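Local coordinates for protein 3-alpha-hydroxysteroid dehydrogenase (PDB 2DKN) that catalyses the NAD-dependent, reversible oxidation of the 3-alpha-hydroxyl group of steroids, as a Rossmann-fold short-chain dehydrogenase, at residues A[2-14]-A[21-35]. Numbering follows the deposited sequence.
Sequences SVIAITGSASGIG and LARAGHTVIGIDRGQ. With NAI (1,4-dihydronicotinamide adenine dinucleotide), chain C.
I4 and I6 of strand 3-7 pair with V28 and G30 of strand 27-32 in the first beta-alpha-beta unit of a Rossmann fold, whose right-handed crossover is helix 12-23. The parallel ladder starts with T27 N giving its hydrogen to S2 O, runs on through I4 and I6, each bonded through N and O to strand 27-32, and closes where G8 N meets I31 O at 2.7 Å. Beside its start, H26 ND1 accepts a hydrogen bond from S2 N in the ring plane.

Apolar packing occupies both faces of this pair. Toward the crossover helix, I4 CD1 meets L21 CD1 at 3.7 Å, the two side chains crossing at about a right angle, while I6 CD1 reaches both L21 CD1 and V28 CG1. The other face carries V3, A5, I29 and I31; here V3 CG1, anti to its own N (chi1 178°), touches I29 CD1, and helix 45-59 packs over this layer. Near the start of the strands, the H26 ring receives I4 CD1 over one face in a CH-pi contact.

A second group of polar contacts gathers at the C-terminal ends of the two strands, where the glycine-rich segment G8-G12 and the acidic residue ending strand 27-32 bind NADH. D32 OD1 takes the A10 N hydrogen from above the carboxylate plane at 2.9 Å and also accepts a hydrogen bond from the O3B hydroxyl of the adenosine ribose; D32 OD2 accepts one from the O2B hydroxyl at 2.6 Å and one from R33 N. Both ribose hydroxyls are thus gripped by one carboxylate, consistent with a preference for NAD over NADP, whose 2'-phosphate would meet the same acid. The R33 guanidinium meets O2B edge-on through NE and NH1. Along the diphosphate, S11 OG donates to O2A at 2.6 Å, and I13 N, in the first turn of helix 12-23, donates to O1N at 2.8 Å.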
ATOM      1  N   SER A   2      12.023   0.056 -20.145  1.00 16.33           N
ATOM      2  CA  SER A   2      12.846  -0.961 -19.457  1.00 17.48           C
ATOM      3  C   SER A   2      12.391  -2.384 -19.793  1.00 15.62           C
ATOM      4  O   SER A   2      11.409  -2.561 -20.508  1.00 16.12           O
ATOM      5  CB  SER A   2      12.803  -0.715 -17.962  1.00 19.49           C
ATOM      6  OG  SER A   2      11.480  -0.549 -17.539  1.00 22.18           O
ATOM      7  N   VAL A   3      13.109  -3.377 -19.262  1.00 12.93           N
ATOM      8  CA  VAL A   3      12.838  -4.800 -19.502  1.00 10.99           C
ATOM      9  C   VAL A   3      12.337  -5.404 -18.187  1.00 10.04           C
ATOM     10  O   VAL A   3      13.031  -5.355 -17.174  1.00  8.12           O
ATOM     11  CB  VAL A   3      14.103  -5.541 -19.924  1.00 12.07           C
ATOM     12  CG1 VAL A   3      13.815  -7.048 -20.132  1.00 11.27           C
ATOM     13  CG2 VAL A   3      14.679  -4.892 -21.203  1.00 13.08           C
ATOM     14  N   ILE A   4      11.121  -5.935 -18.218  1.00  9.68           N
ATOM     15  CA  ILE A   4      10.451  -6.395 -17.003  1.00  8.08           C
ATOM     16  C   ILE A   4       9.925  -7.807 -17.224  1.00  8.55           C
ATOM     17  O   ILE A   4       9.223  -8.054 -18.208  1.00  9.61           O
ATOM     18  CB  ILE A   4       9.280  -5.479 -16.636  1.00  8.35           C
ATOM     19  CG1 ILE A   4       9.761  -4.038 -16.435  1.00  9.47           C
ATOM     20  CG2 ILE A   4       8.579  -5.993 -15.360  1.00  7.35           C
ATOM     21  CD1 ILE A   4       8.712  -3.042 -16.813  1.00 11.98           C
ATOM     22  N   ALA A   5      10.277  -8.724 -16.314  1.00  7.50           N
ATOM     23  CA  ALA A   5       9.754 -10.091 -16.318  1.00  6.83           C
ATOM     24  C   ALA A   5       8.513 -10.181 -15.444  1.00  6.91           C
ATOM     25  O   ALA A   5       8.479  -9.620 -14.343  1.00  5.93           O
ATOM     26  CB  ALA A   5      10.808 -11.050 -15.803  1.00  5.98           C
ATOM     27  N   ILE A   6       7.504 -10.915 -15.918  1.00  5.22           N
ATOM     28  CA  ILE A   6       6.248 -11.057 -15.161  1.00  5.65           C
ATOM     29  C   ILE A   6       5.859 -12.541 -15.121  1.00  6.65           C
ATOM     30  O   ILE A   6       5.575 -13.131 -16.172  1.00  7.15           O
ATOM     31  CB  ILE A   6       5.083 -10.320 -15.853  1.00  5.40           C
ATOM     32  CG1 ILE A   6       5.346  -8.822 -15.960  1.00  5.25           C
ATOM     33  CG2 ILE A   6       3.744 -10.572 -15.076  1.00  5.26           C
ATOM     34  CD1 ILE A   6       4.191  -8.075 -16.717  1.00  6.02           C
ATOM     35  N   THR A   7       5.863 -13.155 -13.938  1.00  7.24           N
ATOM     36  CA  THR A   7       5.330 -14.513 -13.836  1.00  6.43           C
ATOM     37  C   THR A   7       3.821 -14.426 -13.735  1.00  6.66           C
ATOM     38  O   THR A   7       3.291 -13.462 -13.167  1.00  7.13           O
ATOM     39  CB  THR A   7       5.872 -15.291 -12.627  1.00  7.01           C
ATOM     40  OG1 THR A   7       5.279 -14.777 -11.415  1.00  5.42           O
ATOM     41  CG2 THR A   7       7.412 -15.216 -12.576  1.00  6.66           C
ATOM     42  N   GLY A   8       3.128 -15.410 -14.304  1.00  6.09           N
ATOM     43  CA  GLY A   8       1.663 -15.396 -14.362  1.00  7.83           C
ATOM     44  C   GLY A   8       1.076 -14.446 -15.409  1.00  7.01           C
ATOM     45  O   GLY A   8      -0.041 -13.959 -15.265  1.00  7.19           O
ATOM     46  N   SER A   9       1.831 -14.211 -16.473  1.00  7.84           N
ATOM     47  CA  SER A   9       1.477 -13.242 -17.498  1.00  8.56           C
ATOM     48  C   SER A   9       0.308 -13.664 -18.406  1.00  8.88           C
ATOM     49  O   SER A   9      -0.167 -12.844 -19.197  1.00  9.05           O
ATOM     50  CB  SER A   9       2.692 -12.974 -18.399  1.00  8.89           C
ATOM     51  OG  SER A   9       3.161 -14.188 -18.968  1.00  9.91           O
ATOM     52  N   ALA A  10      -0.123 -14.928 -18.334  1.00  7.76           N
ATOM     53  CA  ALA A  10      -1.094 -15.440 -19.333  1.00  9.57           C
ATOM     54  C   ALA A  10      -2.543 -15.158 -18.960  1.00  9.84           C
ATOM     55  O   ALA A  10      -3.449 -15.370 -19.778  1.00 11.98           O
ATOM     56  CB  ALA A  10      -0.900 -16.973 -19.550  1.00  9.57           C
ATOM     57  N   SER A  11      -2.774 -14.677 -17.740  1.00  9.69           N
ATOM     58  CA  SER A  11      -4.135 -14.515 -17.223  1.00  9.03           C
ATOM     59  C   SER A  11      -4.226 -13.404 -16.192  1.00  8.58           C
ATOM     60  O   SER A  11      -3.216 -13.009 -15.610  1.00  8.83           O
ATOM     61  CB  SER A  11      -4.616 -15.842 -16.601  1.00  9.30           C
ATOM     62  OG  SER A  11      -5.985 -15.800 -16.192  1.00 10.97           O
ATOM     63  N   GLY A  12      -5.462 -12.998 -15.897  1.00  8.57           N
ATOM     64  CA  GLY A  12      -5.751 -12.108 -14.779  1.00  7.90           C
ATOM     65  C   GLY A  12      -4.873 -10.888 -14.623  1.00  8.25           C
ATOM     66  O   GLY A  12      -4.683 -10.139 -15.583  1.00  6.86           O
ATOM     67  N   ILE A  13      -4.358 -10.694 -13.408  1.00  7.30           N
ATOM     68  CA  ILE A  13      -3.532  -9.526 -13.052  1.00  7.07           C
ATOM     69  C   ILE A  13      -2.249  -9.449 -13.889  1.00  5.90           C
ATOM     70  O   ILE A  13      -1.888  -8.388 -14.375  1.00  6.80           O
ATOM     71  CB  ILE A  13      -3.164  -9.512 -11.549  1.00  6.52           C
ATOM     72  CG1 ILE A  13      -4.433  -9.441 -10.699  1.00  7.03           C
ATOM     73  CG2 ILE A  13      -2.198  -8.340 -11.226  1.00  6.79           C
ATOM     74  CD1 ILE A  13      -4.206  -9.778  -9.233  1.00  6.87           C
ATOM     75  N   GLY A  14      -1.580 -10.582 -14.060  1.00  6.59           N
ATOM     76  CA  GLY A  14      -0.342 -10.628 -14.832  1.00  6.02           C
ATOM     77  C   GLY A  14      -0.540 -10.250 -16.286  1.00  5.47           C
ATOM     78  O   GLY A  14       0.292  -9.551 -16.884  1.00  6.56           O
ATOM     79  N   LEU A  21       2.231  -2.470 -19.335  1.00 10.12           N
ATOM     80  CA  LEU A  21       3.650  -2.153 -19.529  1.00  9.84           C
ATOM     81  C   LEU A  21       4.058  -2.110 -20.999  1.00 10.37           C
ATOM     82  O   LEU A  21       4.877  -1.284 -21.403  1.00 10.49           O
ATOM     83  CB  LEU A  21       4.533  -3.166 -18.791  1.00  9.09           C
ATOM     84  CG  LEU A  21       4.414  -3.096 -17.253  1.00  8.35           C
ATOM     85  CD1 LEU A  21       5.208  -4.235 -16.603  1.00  8.96           C
ATOM     86  CD2 LEU A  21       4.857  -1.738 -16.664  1.00 10.09           C
ATOM     87  N   ALA A  22       3.503  -3.023 -21.789  1.00 10.42           N
ATOM     88  CA  ALA A  22       3.855  -3.101 -23.208  1.00 12.35           C
ATOM     89  C   ALA A  22       3.415  -1.805 -23.919  1.00 13.52           C
ATOM     90  O   ALA A  22       4.178  -1.204 -24.691  1.00 13.46           O
ATOM     91  CB  ALA A  22       3.200  -4.308 -23.838  1.00 11.55           C
ATOM     92  N   ARG A  23       2.188  -1.382 -23.628  1.00 15.18           N
ATOM     93  CA  ARG A  23       1.631  -0.150 -24.192  1.00 17.53           C
ATOM     94  C   ARG A  23       2.386   1.102 -23.789  1.00 18.02           C
ATOM     95  O   ARG A  23       2.443   2.077 -24.542  1.00 18.29           O
ATOM     96  CB  ARG A  23       0.162  -0.033 -23.840  1.00 19.02           C
ATOM     97  CG  ARG A  23      -0.636  -1.047 -24.593  1.00 22.64           C
ATOM     98  CD  ARG A  23      -2.080  -1.020 -24.241  1.00 26.37           C
ATOM     99  NE  ARG A  23      -2.740  -2.227 -24.732  1.00 30.94           N
ATOM    100  CZ  ARG A  23      -3.947  -2.616 -24.341  1.00 32.76           C
ATOM    101  NH1 ARG A  23      -4.472  -3.733 -24.829  1.00 33.80           N
ATOM    102  NH2 ARG A  23      -4.620  -1.886 -23.454  1.00 33.54           N
ATOM    103  N   ALA A  24       2.975   1.069 -22.600  1.00 16.80           N
ATOM    104  CA  ALA A  24       3.806   2.169 -22.122  1.00 18.22           C
ATOM    105  C   ALA A  24       5.225   2.110 -22.685  1.00 18.25           C
ATOM    106  O   ALA A  24       6.059   2.954 -22.355  1.00 18.92           O
ATOM    107  CB  ALA A  24       3.842   2.180 -20.598  1.00 17.18           C
ATOM    108  N   GLY A  25       5.508   1.104 -23.505  1.00 17.51           N
ATOM    109  CA  GLY A  25       6.776   1.038 -24.233  1.00 17.43           C
ATOM    110  C   GLY A  25       7.850   0.124 -23.684  1.00 17.79           C
ATOM    111  O   GLY A  25       8.954   0.070 -24.223  1.00 17.89           O
ATOM    112  N   HIS A  26       7.532  -0.610 -22.618  1.00 16.50           N
ATOM    113  CA  HIS A  26       8.501  -1.506 -21.994  1.00 16.12           C
ATOM    114  C   HIS A  26       8.556  -2.839 -22.704  1.00 14.48           C
ATOM    115  O   HIS A  26       7.599  -3.240 -23.361  1.00 14.52           O
ATOM    116  CB  HIS A  26       8.148  -1.759 -20.529  1.00 16.33           C
ATOM    117  CG  HIS A  26       8.120  -0.516 -19.712  1.00 18.18           C
ATOM    118  ND1 HIS A  26       9.251   0.234 -19.474  1.00 19.16           N
ATOM    119  CD2 HIS A  26       7.095   0.144 -19.128  1.00 18.77           C
ATOM    120  CE1 HIS A  26       8.925   1.293 -18.753  1.00 19.92           C
ATOM    121  NE2 HIS A  26       7.623   1.259 -18.525  1.00 19.76           N
ATOM    122  N   THR A  27       9.675  -3.524 -22.538  1.00 13.96           N
ATOM    123  CA  THR A  27       9.825  -4.887 -23.035  1.00 13.31           C
ATOM    124  C   THR A  27       9.407  -5.833 -21.921  1.00 12.83           C
ATOM    125  O   THR A  27       9.987  -5.806 -20.841  1.00 12.07           O
ATOM    126  CB  THR A  27      11.274  -5.177 -23.424  1.00 14.05           C
ATOM    127  OG1 THR A  27      11.637  -4.337 -24.533  1.00 15.24           O
ATOM    128  CG2 THR A  27      11.421  -6.623 -23.838  1.00 14.62           C
ATOM    129  N   VAL A  28       8.393  -6.653 -22.189  1.00 11.33           N
ATOM    130  CA  VAL A  28       7.862  -7.570 -21.170  1.00 11.04           C
ATOM    131  C   VAL A  28       8.253  -9.007 -21.488  1.00 10.08           C
ATOM    132  O   VAL A  28       8.082  -9.454 -22.620  1.00 10.47           O
ATOM    133  CB  VAL A  28       6.321  -7.460 -21.047  1.00 11.34           C
ATOM    134  CG1 VAL A  28       5.782  -8.486 -20.029  1.00 11.69           C
ATOM    135  CG2 VAL A  28       5.901  -6.049 -20.665  1.00 12.24           C
ATOM    136  N   ILE A  29       8.817  -9.715 -20.508  1.00  8.24           N
ATOM    137  CA  ILE A  29       9.126 -11.124 -20.664  1.00  9.01           C
ATOM    138  C   ILE A  29       8.112 -11.916 -19.834  1.00  9.04           C
ATOM    139  O   ILE A  29       8.124 -11.841 -18.612  1.00 10.16           O
ATOM    140  CB  ILE A  29      10.553 -11.438 -20.185  1.00  8.61           C
ATOM    141  CG1 ILE A  29      11.585 -10.660 -21.039  1.00  9.10           C
ATOM    142  CG2 ILE A  29      10.794 -12.937 -20.227  1.00  8.29           C
ATOM    143  CD1 ILE A  29      12.952 -10.564 -20.384  1.00  8.44           C
ATOM    144  N   GLY A  30       7.209 -12.633 -20.490  1.00  8.17           N
ATOM    145  CA  GLY A  30       6.141 -13.317 -19.749  1.00  8.47           C
ATOM    146  C   GLY A  30       6.523 -14.752 -19.416  1.00  8.71           C
ATOM    147  O   GLY A  30       7.107 -15.444 -20.247  1.00 10.27           O
ATOM    148  N   ILE A  31       6.208 -15.189 -18.191  1.00  7.31           N
ATOM    149  CA  ILE A  31       6.446 -16.572 -17.776  1.00  7.48           C
ATOM    150  C   ILE A  31       5.122 -17.138 -17.257  1.00  7.48           C
ATOM    151  O   ILE A  31       4.467 -16.518 -16.414  1.00  5.83           O
ATOM    152  CB  ILE A  31       7.492 -16.666 -16.622  1.00  8.78           C
ATOM    153  CG1 ILE A  31       8.812 -15.957 -16.986  1.00  9.55           C
ATOM    154  CG2 ILE A  31       7.723 -18.142 -16.196  1.00  8.67           C
ATOM    155  CD1 ILE A  31       8.887 -14.529 -16.468  1.00 10.18           C
ATOM    156  N   ASP A  32       4.699 -18.286 -17.783  1.00  6.84           N
ATOM    157  CA  ASP A  32       3.466 -18.891 -17.297  1.00  6.85           C
ATOM    158  C   ASP A  32       3.532 -20.387 -17.637  1.00  7.19           C
ATOM    159  O   ASP A  32       4.509 -20.825 -18.227  1.00  6.61           O
ATOM    160  CB  ASP A  32       2.264 -18.237 -17.959  1.00  7.93           C
ATOM    161  CG  ASP A  32       1.018 -18.278 -17.085  1.00  9.09           C
ATOM    162  OD1 ASP A  32       0.578 -17.202 -16.614  1.00  8.93           O
ATOM    163  OD2 ASP A  32       0.473 -19.387 -16.866  1.00  9.88           O
ATOM    164  N   ARG A  33       2.503 -21.140 -17.267  1.00  7.98           N
ATOM    165  CA  ARG A  33       2.451 -22.585 -17.597  1.00  9.64           C
ATOM    166  C   ARG A  33       2.416 -22.801 -19.097  1.00 11.03           C
ATOM    167  O   ARG A  33       2.943 -23.795 -19.607  1.00 12.16           O
ATOM    168  CB  ARG A  33       1.216 -23.245 -16.967  1.00  7.80           C
ATOM    169  CG  ARG A  33       1.306 -23.375 -15.435  1.00  7.95           C
ATOM    170  CD  ARG A  33       0.011 -23.939 -14.875  1.00  6.71           C
ATOM    171  NE  ARG A  33      -1.114 -23.011 -15.038  1.00  6.77           N
ATOM    172  CZ  ARG A  33      -2.394 -23.357 -14.946  1.00  9.66           C
ATOM    173  NH1 ARG A  33      -3.346 -22.428 -15.085  1.00  9.58           N
ATOM    174  NH2 ARG A  33      -2.727 -24.636 -14.737  1.00  8.25           N
ATOM    175  N   GLY A  34       1.769 -21.870 -19.784  1.00 10.31           N
ATOM    176  CA  GLY A  34       1.628 -21.916 -21.226  1.00 11.88           C
ATOM    177  C   GLY A  34       1.228 -20.533 -21.686  1.00 13.50           C
ATOM    178  O   GLY A  34       0.986 -19.631 -20.843  1.00 11.79           O
ATOM    179  N   GLN A  35       1.137 -20.358 -23.011  1.00 13.87           N
ATOM    180  CA  GLN A  35       0.718 -19.087 -23.606  1.00 16.31           C
ATOM    181  C   GLN A  35       1.560 -17.923 -23.087  1.00 13.45           C
ATOM    182  O   GLN A  35       1.023 -16.907 -22.629  1.00 12.51           O
ATOM    183  CB  GLN A  35      -0.756 -18.812 -23.302  1.00 17.82           C
ATOM    184  CG  GLN A  35      -1.740 -19.770 -24.016  1.00 21.56           C
ATOM    185  CD  GLN A  35      -3.198 -19.469 -23.677  1.00 22.98           C
ATOM    186  OE1 GLN A  35      -4.055 -19.401 -24.568  1.00 27.45           O
ATOM    187  NE2 GLN A  35      -3.482 -19.255 -22.399  1.00 25.29           N
TER
HETATM  188  PA  NAI C4000      -5.174 -16.003 -12.632  1.00  9.54           P
HETATM  189  O1A NAI C4000      -5.433 -17.438 -12.416  1.00  9.77           O
HETATM  190  O2A NAI C4000      -6.015 -15.295 -13.624  1.00  8.48           O
HETATM  191  O5B NAI C4000      -3.643 -15.792 -13.053  1.00  9.71           O
HETATM  192  C5B NAI C4000      -2.614 -16.477 -12.399  1.00  9.96           C
HETATM  193  C4B NAI C4000      -1.628 -16.935 -13.465  1.00  8.82           C
HETATM  194  O4B NAI C4000      -0.613 -17.619 -12.755  1.00  9.49           O
HETATM  195  C3B NAI C4000      -2.242 -17.906 -14.471  1.00  9.08           C
HETATM  196  O3B NAI C4000      -1.905 -17.557 -15.799  1.00  8.38           O
HETATM  197  C2B NAI C4000      -1.548 -19.205 -14.101  1.00  8.70           C
HETATM  198  O2B NAI C4000      -1.386 -20.105 -15.175  1.00  7.34           O
HETATM  199  C1B NAI C4000      -0.220 -18.725 -13.506  1.00  8.05           C
HETATM  200  N9A NAI C4000       0.291 -19.847 -12.707  1.00  7.59           N
HETATM  201  C8A NAI C4000      -0.351 -20.520 -11.687  1.00  7.93           C
HETATM  202  N7A NAI C4000       0.455 -21.541 -11.300  1.00  7.70           N
HETATM  203  C5A NAI C4000       1.580 -21.540 -12.074  1.00  7.61           C
HETATM  204  C6A NAI C4000       2.717 -22.354 -12.132  1.00  8.17           C
HETATM  205  N6A NAI C4000       2.829 -23.503 -11.432  1.00  9.12           N
HETATM  206  N1A NAI C4000       3.696 -22.058 -13.061  1.00  7.92           N
HETATM  207  C2A NAI C4000       3.566 -20.992 -13.924  1.00  7.95           C
HETATM  208  N3A NAI C4000       2.448 -20.190 -13.874  1.00  6.84           N
HETATM  209  C4A NAI C4000       1.469 -20.474 -12.967  1.00  7.69           C
HETATM  210  O3  NAI C4000      -5.273 -15.358 -11.168  1.00 10.14           O
HETATM  211  PN  NAI C4000      -5.005 -13.832 -10.724  1.00  9.41           P
HETATM  212  O1N NAI C4000      -4.508 -12.999 -11.833  1.00  9.97           O
HETATM  213  O2N NAI C4000      -6.224 -13.394 -10.021  1.00  9.76           O
HETATM  214  O5D NAI C4000      -3.843 -14.072  -9.645  1.00  9.51           O
HETATM  215  C5D NAI C4000      -2.593 -13.406  -9.746  1.00  7.74           C
HETATM  216  C4D NAI C4000      -2.032 -13.324  -8.332  1.00  7.85           C
HETATM  217  O4D NAI C4000      -2.907 -12.507  -7.562  1.00  7.19           O
HETATM  218  C3D NAI C4000      -1.971 -14.675  -7.622  1.00  7.92           C
HETATM  219  O3D NAI C4000      -0.764 -14.712  -6.870  1.00  7.42           O
HETATM  220  C2D NAI C4000      -3.131 -14.598  -6.631  1.00  8.05           C
HETATM  221  O2D NAI C4000      -2.868 -15.350  -5.479  1.00  8.01           O
HETATM  222  C1D NAI C4000      -3.156 -13.111  -6.310  1.00  8.55           C
HETATM  223  N1N NAI C4000      -4.457 -12.653  -5.749  1.00  8.49           N
HETATM  224  C2N NAI C4000      -5.598 -12.769  -6.492  1.00  8.47           C
HETATM  225  C3N NAI C4000      -6.805 -12.335  -5.968  1.00  9.57           C
HETATM  226  C7N NAI C4000      -8.057 -12.405  -6.806  1.00  8.97           C
HETATM  227  O7N NAI C4000      -9.236 -12.090  -6.150  1.00 10.32           O
HETATM  228  N7N NAI C4000      -8.021 -12.742  -8.110  1.00  9.12           N
HETATM  229  C4N NAI C4000      -6.857 -11.767  -4.680  1.00 10.56           C
HETATM  230  C5N NAI C4000      -5.661 -11.619  -3.945  1.00 10.10           C
HETATM  231  C6N NAI C4000      -4.474 -12.075  -4.500  1.00  9.94           C
HETATM  232  O   HOH W   1       1.836 -14.529 -21.325  1.00 14.10           O